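Local coordinates for N-acetyl-beta-D glucosaminidase (Rhizomucor miehei CAU432, PDB 4ZM6), which probably hydrolyses terminal beta-N-acetylglucosamine residues through its family 3 glycosidase domain and acetylates glucosamine from acetyl-CoA through a GCN5-related acetyltransferase region, at residues Asp154-Ala159 / Phe213-Glu218; His184-Thr189 / Ile198-Glu203; Ile392-Ala397 / Asn413-Ser418. One frame throughout, in Å; residues are numbered along the deposited sequence.

Contact 1: residues Asp154-Ala159 / Phe213-Glu218; sequences DPELVA and FKKALE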
ATOM      1  N   ASP A 154       3.432   6.750  14.081  1.00 48.24           N
ATOM      2  CA  ASP A 154       2.959   6.121  12.854  1.00 50.40           C
ATOM      3  C   ASP A 154       4.136   5.636  11.994  1.00 51.24           C
ATOM      4  O   ASP A 154       4.941   6.453  11.545  1.00 50.61           O
ATOM      5  CB  ASP A 154       2.122   7.139  12.074  1.00 52.41           C
ATOM      6  CG  ASP A 154       1.527   6.576  10.800  1.00 51.62           C
ATOM      7  OD1 ASP A 154       1.644   5.363  10.550  1.00 52.06           O
ATOM      8  OD2 ASP A 154       0.935   7.367  10.043  1.00 53.69           O
ATOM      9  N   PRO A 155       4.230   4.311  11.740  1.00 52.14           N
ATOM     10  CA  PRO A 155       5.357   3.787  10.956  1.00 53.38           C
ATOM     11  C   PRO A 155       5.436   4.342   9.539  1.00 55.95           C
ATOM     12  O   PRO A 155       6.516   4.371   8.953  1.00 57.89           O
ATOM     13  CB  PRO A 155       5.092   2.278  10.910  1.00 52.71           C
ATOM     14  CG  PRO A 155       4.176   2.006  12.049  1.00 52.67           C
ATOM     15  CD  PRO A 155       3.324   3.232  12.171  1.00 51.68           C
ATOM     16  N   GLU A 156       4.302   4.772   8.994  1.00 58.85           N
ATOM     17  CA  GLU A 156       4.281   5.376   7.668  1.00 59.34           C
ATOM     18  C   GLU A 156       4.924   6.766   7.689  1.00 57.91           C
ATOM     19  O   GLU A 156       5.698   7.112   6.795  1.00 55.51           O
ATOM     20  CB  GLU A 156       2.851   5.446   7.131  1.00 61.09           C
ATOM     21  CG  GLU A 156       2.773   5.348   5.618  1.00 64.76           C
ATOM     22  CD  GLU A 156       3.479   4.115   5.083  1.00 66.97           C
ATOM     23  OE1 GLU A 156       3.215   3.005   5.605  1.00 67.28           O
ATOM     24  OE2 GLU A 156       4.308   4.262   4.154  1.00 68.71           O
ATOM     25  N   LEU A 157       4.615   7.550   8.717  1.00 56.67           N
ATOM     26  CA  LEU A 157       5.257   8.847   8.910  1.00 55.25           C
ATOM     27  C   LEU A 157       6.768   8.694   9.107  1.00 54.07           C
ATOM     28  O   LEU A 157       7.543   9.504   8.609  1.00 55.45           O
ATOM     29  CB  LEU A 157       4.640   9.581  10.103  1.00 56.38           C
ATOM     30  CG  LEU A 157       5.268  10.899  10.571  1.00 57.80           C
ATOM     31  CD1 LEU A 157       5.496  11.884   9.439  1.00 58.50           C
ATOM     32  CD2 LEU A 157       4.391  11.541  11.637  1.00 59.00           C
ATOM     33  N   VAL A 158       7.184   7.650   9.817  1.00 50.50           N
ATOM     34  CA  VAL A 158       8.602   7.398  10.039  1.00 48.58           C
ATOM     35  C   VAL A 158       9.294   7.037   8.720  1.00 48.73           C
ATOM     36  O   VAL A 158      10.425   7.441   8.479  1.00 50.19           O
ATOM     37  CB  VAL A 158       8.817   6.296  11.103  1.00 48.29           C
ATOM     38  CG1 VAL A 158      10.284   5.897  11.201  1.00 48.20           C
ATOM     39  CG2 VAL A 158       8.314   6.766  12.463  1.00 48.09           C
ATOM     40  N   ALA A 159       8.607   6.290   7.864  1.00 49.47           N
ATOM     41  CA  ALA A 159       9.143   5.926   6.555  1.00 49.38           C
ATOM     42  C   ALA A 159       9.297   7.153   5.678  1.00 50.22           C
ATOM     43  O   ALA A 159      10.362   7.399   5.103  1.00 50.40           O
ATOM     44  CB  ALA A 159       8.225   4.924   5.877  1.00 50.29           C
ATOM     45  N   PHE A 213      11.831   0.357   7.722  1.00 50.90           N
ATOM     46  CA  PHE A 213      13.019  -0.331   7.199  1.00 52.29           C
ATOM     47  C   PHE A 213      12.749  -0.932   5.822  1.00 53.16           C
ATOM     48  O   PHE A 213      13.564  -0.808   4.910  1.00 51.20           O
ATOM     49  CB  PHE A 213      13.493  -1.431   8.155  1.00 51.64           C
ATOM     50  CG  PHE A 213      14.120  -0.909   9.418  1.00 52.28           C
ATOM     51  CD1 PHE A 213      15.447  -0.516   9.436  1.00 52.20           C
ATOM     52  CD2 PHE A 213      13.382  -0.810  10.588  1.00 53.18           C
ATOM     53  CE1 PHE A 213      16.027  -0.032  10.595  1.00 52.10           C
ATOM     54  CE2 PHE A 213      13.953  -0.327  11.749  1.00 52.34           C
ATOM     55  CZ  PHE A 213      15.278   0.061  11.753  1.00 52.05           C
ATOM     56  N   LYS A 214      11.598  -1.580   5.682  1.00 55.58           N
ATOM     57  CA  LYS A 214      11.211  -2.173   4.410  1.00 57.85           C
ATOM     58  C   LYS A 214      11.140  -1.104   3.331  1.00 56.83           C
ATOM     59  O   LYS A 214      11.654  -1.290   2.230  1.00 57.76           O
ATOM     60  CB  LYS A 214       9.857  -2.881   4.516  1.00 59.79           C
ATOM     61  CG  LYS A 214       9.512  -3.699   3.282  1.00 63.73           C
ATOM     62  CD  LYS A 214       8.015  -3.901   3.113  1.00 66.69           C
ATOM     63  CE  LYS A 214       7.714  -4.693   1.849  1.00 67.97           C
ATOM     64  NZ  LYS A 214       6.441  -5.456   1.965  1.00 70.07           N
ATOM     65  N   LYS A 215      10.502   0.015   3.657  1.00 55.47           N
ATOM     66  CA  LYS A 215      10.303   1.084   2.693  1.00 56.93           C
ATOM     67  C   LYS A 215      11.630   1.701   2.246  1.00 56.80           C
ATOM     68  O   LYS A 215      11.792   2.041   1.077  1.00 59.68           O
ATOM     69  CB  LYS A 215       9.360   2.145   3.263  1.00 58.58           C
ATOM     70  CG  LYS A 215       8.944   3.210   2.258  1.00 63.24           C
ATOM     71  CD  LYS A 215       7.492   3.641   2.446  1.00 66.29           C
ATOM     72  CE  LYS A 215       7.213   5.013   1.839  1.00 68.51           C
ATOM     73  NZ  LYS A 215       7.540   6.150   2.749  1.00 68.81           N
ATOM     74  N   ALA A 216      12.579   1.821   3.168  1.00 57.44           N
ATOM     75  CA  ALA A 216      13.898   2.360   2.848  1.00 56.47           C
ATOM     76  C   ALA A 216      14.659   1.417   1.923  1.00 58.21           C
ATOM     77  O   ALA A 216      15.186   1.842   0.893  1.00 58.89           O
ATOM     78  CB  ALA A 216      14.689   2.612   4.121  1.00 55.73           C
ATOM     79  N   LEU A 217      14.700   0.138   2.282  1.00 60.50           N
ATOM     80  CA  LEU A 217      15.385  -0.871   1.468  1.00 62.55           C
ATOM     81  C   LEU A 217      14.832  -0.951   0.042  1.00 64.45           C
ATOM     82  O   LEU A 217      15.584  -1.181  -0.903  1.00 67.26           O
ATOM     83  CB  LEU A 217      15.297  -2.251   2.125  1.00 63.33           C
ATOM     84  CG  LEU A 217      15.947  -2.423   3.506  1.00 64.30           C
ATOM     85  CD1 LEU A 217      15.887  -3.881   3.946  1.00 64.64           C
ATOM     86  CD2 LEU A 217      17.380  -1.911   3.513  1.00 63.93           C
ATOM     87  N   GLU A 218      13.525  -0.749  -0.106  1.00 65.37           N
ATOM     88  CA  GLU A 218      12.868  -0.801  -1.414  1.00 64.03           C
ATOM     89  C   GLU A 218      12.920   0.513  -2.207  1.00 65.02           C
ATOM     90  O   GLU A 218      12.447   0.560  -3.341  1.00 67.24           O
ATOM     91  CB  GLU A 218      11.406  -1.218  -1.250  1.00 63.49           C
ATOM     92  CG  GLU A 218      11.214  -2.675  -0.863  1.00 64.30           C
ATOM     93  CD  GLU A 218       9.750  -3.073  -0.808  1.00 64.50           C
ATOM     94  OE1 GLU A 218       9.461  -4.289  -0.792  1.00 62.34           O
ATOM     95  OE2 GLU A 218       8.891  -2.166  -0.782  1.00 65.61           O
TER
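Lys215 spans the gap between the two helices with its aliphatic chain laid across the methyl group of Ala159, and the side chain of Glu156 meets it there at about a right angle. CG of Lys215 stands anti to the backbone N (chi1 -172°), which sends the chain out from helix 211-217 toward helix 155-171; further bends at chi2 and chi4 bring NZ back to Ala159 CB. The alanine methyl accordingly touches Lys215 at both ends of the chain, with Ala159 CB lying 4.0 Å from Lys215 CB and 3.4 Å from Lys215 NZ. The CA atoms of Ala159 and Lys215 are 6.3 Å apart, the nearest pair between the segments.

Glu156 approaches differently. Its CB points away from the other helix, but a bend at chi2 brings OE2 to CD and CE of the lysine. Glu156 OE2 lies 3.7 Å from Lys215 CD, alongside the chain as much as at its tip, and the salt bridge from Glu156 OE2 to Lys215 NZ is long, 4.0 Å. With the glutamate exposed, this is probably a weak attraction at the rim of the contact. At the start of helix 155-171, Asp154 is the N-cap: Asp154 OD1 accepts from Glu156 N at 3.1 Å, the N-H coming from above the carboxylate plane.

Both helices belong to the TIM-barrel-like family 3 domain. Strand 178-181 and the short helix 202-207 lie between them in the chain, consistent with neighbouring outer helices of the barrel. Pro155 also rests on Val211 and Pro212, widening the helix-helix seam, while Phe213 and Ala216 pack on Ile178 of that strand and Phe213 meets Phe181 edge-to-face.

Contact 2: residues His184-Thr189 / Ile198-Glu203; sequences HGDTAT and INKTLE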
ATOM      1  N   HIS A 184      13.756  -0.413  17.703  1.00 63.16           N
ATOM      2  CA  HIS A 184      13.980  -0.190  19.126  1.00 63.98           C
ATOM      3  C   HIS A 184      12.925   0.716  19.751  1.00 62.29           C
ATOM      4  O   HIS A 184      13.024   1.062  20.921  1.00 64.13           O
ATOM      5  CB  HIS A 184      15.360   0.445  19.322  1.00 65.50           C
ATOM      6  CG  HIS A 184      15.988   0.130  20.642  1.00 66.25           C
ATOM      7  ND1 HIS A 184      15.452   0.551  21.842  1.00 66.50           N
ATOM      8  CD2 HIS A 184      17.108  -0.563  20.950  1.00 67.10           C
ATOM      9  CE1 HIS A 184      16.214   0.126  22.832  1.00 67.96           C
ATOM     10  NE2 HIS A 184      17.225  -0.553  22.318  1.00 68.21           N
ATOM     11  N   GLY A 185      11.917   1.104  18.981  1.00 62.94           N
ATOM     12  CA  GLY A 185      10.966   2.108  19.433  1.00 64.83           C
ATOM     13  C   GLY A 185       9.933   1.653  20.447  1.00 67.01           C
ATOM     14  O   GLY A 185       9.317   2.491  21.115  1.00 67.41           O
ATOM     15  N   ASP A 186       9.720   0.341  20.566  1.00 70.28           N
ATOM     16  CA  ASP A 186       8.715  -0.182  21.496  1.00 72.70           C
ATOM     17  C   ASP A 186       9.353  -0.910  22.675  1.00 74.18           C
ATOM     18  O   ASP A 186       9.463  -2.139  22.683  1.00 74.45           O
ATOM     19  CB  ASP A 186       7.715  -1.093  20.773  1.00 72.92           C
ATOM     20  CG  ASP A 186       6.417  -1.283  21.556  1.00 72.90           C
ATOM     21  OD1 ASP A 186       6.371  -0.962  22.762  1.00 72.04           O
ATOM     22  OD2 ASP A 186       5.428  -1.750  20.955  1.00 74.53           O
ATOM     23  N   THR A 187       9.793  -0.118  23.654  1.00 76.19           N
ATOM     24  CA  THR A 187      10.180  -0.613  24.979  1.00 76.63           C
ATOM     25  C   THR A 187      10.283   0.570  25.945  1.00 75.49           C
ATOM     26  O   THR A 187      10.346   1.725  25.519  1.00 74.54           O
ATOM     27  CB  THR A 187      11.533  -1.376  24.982  1.00 76.69           C
ATOM     28  OG1 THR A 187      11.921  -1.733  23.648  1.00 78.74           O
ATOM     29  CG2 THR A 187      11.435  -2.642  25.834  1.00 75.20           C
ATOM     30  N   ALA A 188      10.262   0.273  27.242  1.00 76.22           N
ATOM     31  CA  ALA A 188      10.587   1.251  28.284  1.00 74.85           C
ATOM     32  C   ALA A 188      12.044   1.108  28.754  1.00 75.99           C
ATOM     33  O   ALA A 188      12.536   1.945  29.511  1.00 72.10           O
ATOM     34  CB  ALA A 188       9.635   1.100  29.461  1.00 72.94           C
ATOM     35  N   THR A 189      12.724   0.054  28.297  1.00 80.99           N
ATOM     36  CA  THR A 189      14.100  -0.243  28.708  1.00 84.49           C
ATOM     37  C   THR A 189      15.125   0.473  27.820  1.00 85.04           C
ATOM     38  O   THR A 189      14.973   0.527  26.595  1.00 84.64           O
ATOM     39  CB  THR A 189      14.378  -1.766  28.670  1.00 85.02           C
ATOM     40  OG1 THR A 189      13.379  -2.463  29.428  1.00 83.80           O
ATOM     41  CG2 THR A 189      15.764  -2.093  29.231  1.00 84.20           C
ATOM     42  N   ILE A 198      12.166  -7.428  23.079  1.00 78.01           N
ATOM     43  CA  ILE A 198      11.071  -7.236  22.130  1.00 76.82           C
ATOM     44  C   ILE A 198      10.432  -8.600  21.886  1.00 73.78           C
ATOM     45  O   ILE A 198      10.935  -9.405  21.101  1.00 70.05           O
ATOM     46  CB  ILE A 198      11.563  -6.629  20.793  1.00 79.10           C
ATOM     47  CG1 ILE A 198      12.385  -5.353  21.038  1.00 80.48           C
ATOM     48  CG2 ILE A 198      10.388  -6.351  19.865  1.00 78.49           C
ATOM     49  CD1 ILE A 198      11.677  -4.278  21.840  1.00 80.78           C
ATOM     50  N   ASN A 199       9.330  -8.855  22.587  1.00 74.11           N
ATOM     51  CA  ASN A 199       8.648 -10.143  22.527  1.00 73.68           C
ATOM     52  C   ASN A 199       7.590 -10.116  21.433  1.00 71.07           C
ATOM     53  O   ASN A 199       6.393 -10.059  21.718  1.00 70.71           O
ATOM     54  CB  ASN A 199       8.029 -10.477  23.893  1.00 74.90           C
ATOM     55  CG  ASN A 199       7.552 -11.916  23.989  1.00 78.12           C
ATOM     56  OD1 ASN A 199       8.234 -12.844  23.547  1.00 80.39           O
ATOM     57  ND2 ASN A 199       6.376 -12.111  24.579  1.00 78.42           N
ATOM     58  N   LYS A 200       8.045 -10.150  20.180  1.00 68.68           N
ATOM     59  CA  LYS A 200       7.155 -10.051  19.022  1.00 66.54           C
ATOM     60  C   LYS A 200       7.528 -11.046  17.942  1.00 66.65           C
ATOM     61  O   LYS A 200       8.705 -11.373  17.764  1.00 65.06           O
ATOM     62  CB  LYS A 200       7.209  -8.651  18.416  1.00 66.71           C
ATOM     63  CG  LYS A 200       6.890  -7.531  19.387  1.00 66.39           C
ATOM     64  CD  LYS A 200       6.605  -6.231  18.660  1.00 64.50           C
ATOM     65  CE  LYS A 200       6.634  -5.050  19.613  1.00 63.61           C
ATOM     66  NZ  LYS A 200       5.863  -3.896  19.082  1.00 63.95           N
ATOM     67  N   THR A 201       6.510 -11.504  17.216  1.00 67.30           N
ATOM     68  CA  THR A 201       6.692 -12.392  16.072  1.00 66.82           C
ATOM     69  C   THR A 201       6.956 -11.569  14.818  1.00 64.02           C
ATOM     70  O   THR A 201       6.768 -10.346  14.812  1.00 60.03           O
ATOM     71  CB  THR A 201       5.446 -13.277  15.835  1.00 68.78           C
ATOM     72  OG1 THR A 201       4.269 -12.458  15.789  1.00 69.44           O
ATOM     73  CG2 THR A 201       5.298 -14.312  16.942  1.00 68.37           C
ATOM     74  N   LEU A 202       7.382 -12.247  13.755  1.00 62.35           N
ATOM     75  CA  LEU A 202       7.668 -11.579  12.487  1.00 60.94           C
ATOM     76  C   LEU A 202       6.420 -10.869  11.950  1.00 63.56           C
ATOM     77  O   LEU A 202       6.524  -9.782  11.383  1.00 66.71           O
ATOM     78  CB  LEU A 202       8.191 -12.573  11.441  1.00 58.66           C
ATOM     79  CG  LEU A 202       9.339 -12.149  10.510  1.00 57.95           C
ATOM     80  CD1 LEU A 202       9.206 -12.867   9.173  1.00 58.54           C
ATOM     81  CD2 LEU A 202       9.428 -10.647  10.280  1.00 57.82           C
ATOM     82  N   GLU A 203       5.247 -11.473  12.150  1.00 64.48           N
ATOM     83  CA  GLU A 203       3.986 -10.886  11.685  1.00 66.16           C
ATOM     84  C   GLU A 203       3.675  -9.576  12.407  1.00 64.90           C
ATOM     85  O   GLU A 203       3.229  -8.609  11.783  1.00 62.02           O
ATOM     86  CB  GLU A 203       2.815 -11.861  11.848  1.00 69.01           C
ATOM     87  CG  GLU A 203       2.803 -13.000  10.837  1.00 74.13           C
ATOM     88  CD  GLU A 203       3.748 -14.144  11.187  1.00 79.18           C
ATOM     89  OE1 GLU A 203       3.877 -15.068  10.355  1.00 81.83           O
ATOM     90  OE2 GLU A 203       4.358 -14.132  12.283  1.00 80.63           O
TER
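The carboxylate of Asp186 receives Lys200 NZ at OD2, on the anti side and 34° out of the carboxylate plane, with Asp186 OD2 and Lys200 NZ 2.9 Å apart. The two side chains cross at about a right angle. Beyond CG the lysine is extended and its ammonium group arrives end-on; Lys200 NZ has its stronger partner in Glu209, and Asp186 is the further carboxylate on it. The other flat group, the imidazole of His184, has Thr189 O of the same segment at its edge and in its plane, while CB of His184 points away from 198-203.

Ile198 brings a methyl group, CD1, against two oxygens, Asp186 O and Thr187 OG1. Its CG1 lies anti to the carbonyl carbon (chi1 -52°), which directs CD1 there. Between those oxygens, Thr187 OG1 donates to Asp186 O at 2.7 Å, coming in beside the carbonyl at 86° and above its plane.

Residues 184-189 follow strand 178-181 in a loop that, as in related family 3 enzymes, probably carries the His-Asp acid/base dyad just beyond Thr189, around Ser191; the residues of the contact are not themselves that pair. Ile198 is tied by a backbone hydrogen bond to Leu234, and 198-203 runs into helix 202-207, whose Leu202 packs on helix 251-258 and on Ile540 of the second subunit.

Contact 3: residues Ile392-Ala397 / Asn413-Ser418; sequences ILFLAA and NSFHAS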
ATOM      1  N   ILE A 392       6.416  37.364  36.290  1.00 55.62           N
ATOM      2  CA  ILE A 392       6.426  36.032  35.699  1.00 55.52           C
ATOM      3  C   ILE A 392       7.411  35.130  36.445  1.00 54.02           C
ATOM      4  O   ILE A 392       8.590  35.466  36.578  1.00 54.54           O
ATOM      5  CB  ILE A 392       6.821  36.070  34.204  1.00 56.71           C
ATOM      6  CG1 ILE A 392       5.765  36.832  33.391  1.00 54.93           C
ATOM      7  CG2 ILE A 392       6.991  34.649  33.656  1.00 57.76           C
ATOM      8  CD1 ILE A 392       6.015  36.862  31.894  1.00 52.73           C
ATOM      9  N   LEU A 393       6.929  33.982  36.913  1.00 51.16           N
ATOM     10  CA  LEU A 393       7.794  32.984  37.550  1.00 49.04           C
ATOM     11  C   LEU A 393       8.098  31.843  36.583  1.00 47.68           C
ATOM     12  O   LEU A 393       7.197  31.103  36.187  1.00 46.58           O
ATOM     13  CB  LEU A 393       7.129  32.425  38.808  1.00 48.12           C
ATOM     14  CG  LEU A 393       7.948  31.405  39.602  1.00 48.54           C
ATOM     15  CD1 LEU A 393       9.357  31.911  39.888  1.00 48.70           C
ATOM     16  CD2 LEU A 393       7.231  31.062  40.894  1.00 49.54           C
ATOM     17  N   PHE A 394       9.365  31.706  36.204  1.00 45.75           N
ATOM     18  CA  PHE A 394       9.782  30.625  35.323  1.00 46.35           C
ATOM     19  C   PHE A 394      10.520  29.563  36.131  1.00 46.26           C
ATOM     20  O   PHE A 394      11.625  29.800  36.616  1.00 44.32           O
ATOM     21  CB  PHE A 394      10.661  31.159  34.183  1.00 46.82           C
ATOM     22  CG  PHE A 394      11.226  30.084  33.282  1.00 45.21           C
ATOM     23  CD1 PHE A 394      10.419  29.064  32.794  1.00 44.58           C
ATOM     24  CD2 PHE A 394      12.561  30.109  32.906  1.00 45.94           C
ATOM     25  CE1 PHE A 394      10.935  28.086  31.961  1.00 44.71           C
ATOM     26  CE2 PHE A 394      13.083  29.134  32.066  1.00 46.82           C
ATOM     27  CZ  PHE A 394      12.267  28.119  31.596  1.00 45.04           C
ATOM     28  N   LEU A 395       9.890  28.398  36.270  1.00 47.84           N
ATOM     29  CA  LEU A 395      10.471  27.257  36.973  1.00 47.83           C
ATOM     30  C   LEU A 395      10.917  26.222  35.952  1.00 49.09           C
ATOM     31  O   LEU A 395      10.105  25.753  35.159  1.00 49.61           O
ATOM     32  CB  LEU A 395       9.442  26.641  37.919  1.00 47.18           C
ATOM     33  CG  LEU A 395       8.806  27.600  38.927  1.00 47.09           C
ATOM     34  CD1 LEU A 395       7.818  26.869  39.820  1.00 46.53           C
ATOM     35  CD2 LEU A 395       9.876  28.288  39.762  1.00 48.09           C
ATOM     36  N   ALA A 396      12.205  25.879  35.970  1.00 50.10           N
ATOM     37  CA  ALA A 396      12.775  24.888  35.053  1.00 50.66           C
ATOM     38  C   ALA A 396      13.326  23.699  35.827  1.00 52.39           C
ATOM     39  O   ALA A 396      13.935  23.876  36.872  1.00 55.42           O
ATOM     40  CB  ALA A 396      13.878  25.521  34.229  1.00 50.31           C
ATOM     41  N   ALA A 397      13.117  22.492  35.312  1.00 54.60           N
ATOM     42  CA  ALA A 397      13.628  21.271  35.947  1.00 55.88           C
ATOM     43  C   ALA A 397      15.138  21.120  35.759  1.00 56.71           C
ATOM     44  O   ALA A 397      15.692  21.586  34.766  1.00 56.37           O
ATOM     45  CB  ALA A 397      12.914  20.052  35.382  1.00 56.03           C
ATOM     46  N   ASN A 413      18.395  27.447  30.199  1.00 51.63           N
ATOM     47  CA  ASN A 413      18.894  28.825  30.151  1.00 51.46           C
ATOM     48  C   ASN A 413      18.560  29.556  28.862  1.00 52.59           C
ATOM     49  O   ASN A 413      18.342  30.769  28.879  1.00 54.57           O
ATOM     50  CB  ASN A 413      20.416  28.855  30.301  1.00 51.18           C
ATOM     51  CG  ASN A 413      20.869  28.618  31.719  1.00 50.18           C
ATOM     52  OD1 ASN A 413      20.058  28.400  32.626  1.00 49.43           O
ATOM     53  ND2 ASN A 413      22.177  28.659  31.923  1.00 48.58           N
ATOM     54  N   SER A 414      18.581  28.837  27.742  1.00 51.24           N
ATOM     55  CA  SER A 414      18.175  29.415  26.465  1.00 48.80           C
ATOM     56  C   SER A 414      16.700  29.821  26.534  1.00 48.27           C
ATOM     57  O   SER A 414      16.316  30.887  26.055  1.00 48.16           O
ATOM     58  CB  SER A 414      18.420  28.434  25.317  1.00 49.16           C
ATOM     59  OG  SER A 414      17.909  27.148  25.615  1.00 50.72           O
ATOM     60  N   PHE A 415      15.880  28.975  27.147  1.00 46.63           N
ATOM     61  CA  PHE A 415      14.491  29.322  27.411  1.00 45.79           C
ATOM     62  C   PHE A 415      14.480  30.658  28.152  1.00 45.89           C
ATOM     63  O   PHE A 415      13.796  31.588  27.740  1.00 44.79           O
ATOM     64  CB  PHE A 415      13.802  28.223  28.240  1.00 45.40           C
ATOM     65  CG  PHE A 415      12.314  28.104  28.006  1.00 44.63           C
ATOM     66  CD1 PHE A 415      11.448  29.120  28.378  1.00 44.66           C
ATOM     67  CD2 PHE A 415      11.781  26.955  27.442  1.00 44.67           C
ATOM     68  CE1 PHE A 415      10.082  29.000  28.180  1.00 44.31           C
ATOM     69  CE2 PHE A 415      10.419  26.827  27.239  1.00 45.19           C
ATOM     70  CZ  PHE A 415       9.567  27.852  27.609  1.00 45.69           C
ATOM     71  N   HIS A 416      15.267  30.744  29.223  1.00 48.35           N
ATOM     72  CA  HIS A 416      15.383  31.961  30.035  1.00 49.41           C
ATOM     73  C   HIS A 416      15.756  33.167  29.193  1.00 46.54           C
ATOM     74  O   HIS A 416      15.095  34.196  29.257  1.00 46.40           O
ATOM     75  CB  HIS A 416      16.417  31.771  31.154  1.00 53.19           C
ATOM     76  CG  HIS A 416      16.680  33.008  31.956  1.00 55.85           C
ATOM     77  ND1 HIS A 416      15.698  33.645  32.686  1.00 56.21           N
ATOM     78  CD2 HIS A 416      17.815  33.722  32.150  1.00 56.03           C
ATOM     79  CE1 HIS A 416      16.214  34.699  33.289  1.00 54.99           C
ATOM     80  NE2 HIS A 416      17.497  34.768  32.983  1.00 56.16           N
ATOM     81  N   ALA A 417      16.812  33.027  28.401  1.00 46.38           N
ATOM     82  CA  ALA A 417      17.241  34.080  27.473  1.00 46.62           C
ATOM     83  C   ALA A 417      16.098  34.563  26.585  1.00 48.33           C
ATOM     84  O   ALA A 417      15.887  35.767  26.419  1.00 47.08           O
ATOM     85  CB  ALA A 417      18.382  33.573  26.607  1.00 45.69           C
ATOM     86  N   SER A 418      15.364  33.633  26.028  1.00 50.50           N
ATOM     87  CA  SER A 418      14.337  33.974  25.098  1.00 50.99           C
ATOM     88  C   SER A 418      13.181  34.636  25.766  1.00 51.51           C
ATOM     89  O   SER A 418      12.497  35.404  25.163  1.00 53.30           O
ATOM     90  CB  SER A 418      13.883  32.741  24.340  1.00 51.84           C
ATOM     91  OG  SER A 418      14.877  32.304  23.454  1.00 51.83           O
TER
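Phe394 slides the CZ-CE1 side of its ring over one face of the Phe415 ring near CD1, with Phe394 CZ 3.5 Å from Phe415 CD1. The planes are nearly parallel, 22° apart, but the centroids stand 4.8 Å from each other and the rings barely overlap. In Phe394, CB points toward the helix and CG is anti to the backbone N (chi1 176°), a combination that carries CZ out to Phe415. Next to CZ, Phe394 CE2 lies 3.9 Å from His416 N and 4.3 Å from His416 CB, which places the ring against the helix backbone as well.

Strand 392-397, helix 413-422 and strand 426-431 form a beta-alpha-beta crossover between neighbouring parallel strands of a mixed six-stranded sheet, and this pair is part of the core between helix and sheet. The aromatic cluster goes further: Tyr428 of edge strand 426-431 meets Phe394 at a small interplanar angle and stacks with His416. Phe415 also packs on His506, Val510 and Ile513 of the neighbouring helix 503-513, where Ser414 and Ser418 hydrogen-bond to His506 and Glu507.

Contacts 1 and 2 both belong to the glycosidase barrel, with centres about 16 Å apart and nearest atoms about 6 Å apart. The residues of contact 2 fall between the two helices joined in contact 1, in and after the loop that probably carries the acid/base dyad of the glycosidase site. Contact 3 comes later, in a separate alpha/beta region, on the six-stranded mixed sheet; its centre is about 38 Å from that of contact 1 and about 37 Å from that of contact 2. None of the three lies at the acetyl-CoA pocket, built from residues between 520 and 676. Contact 2 alone is reached by the second subunit, through Thr538 of that chain hydrogen-bonding to Glu203.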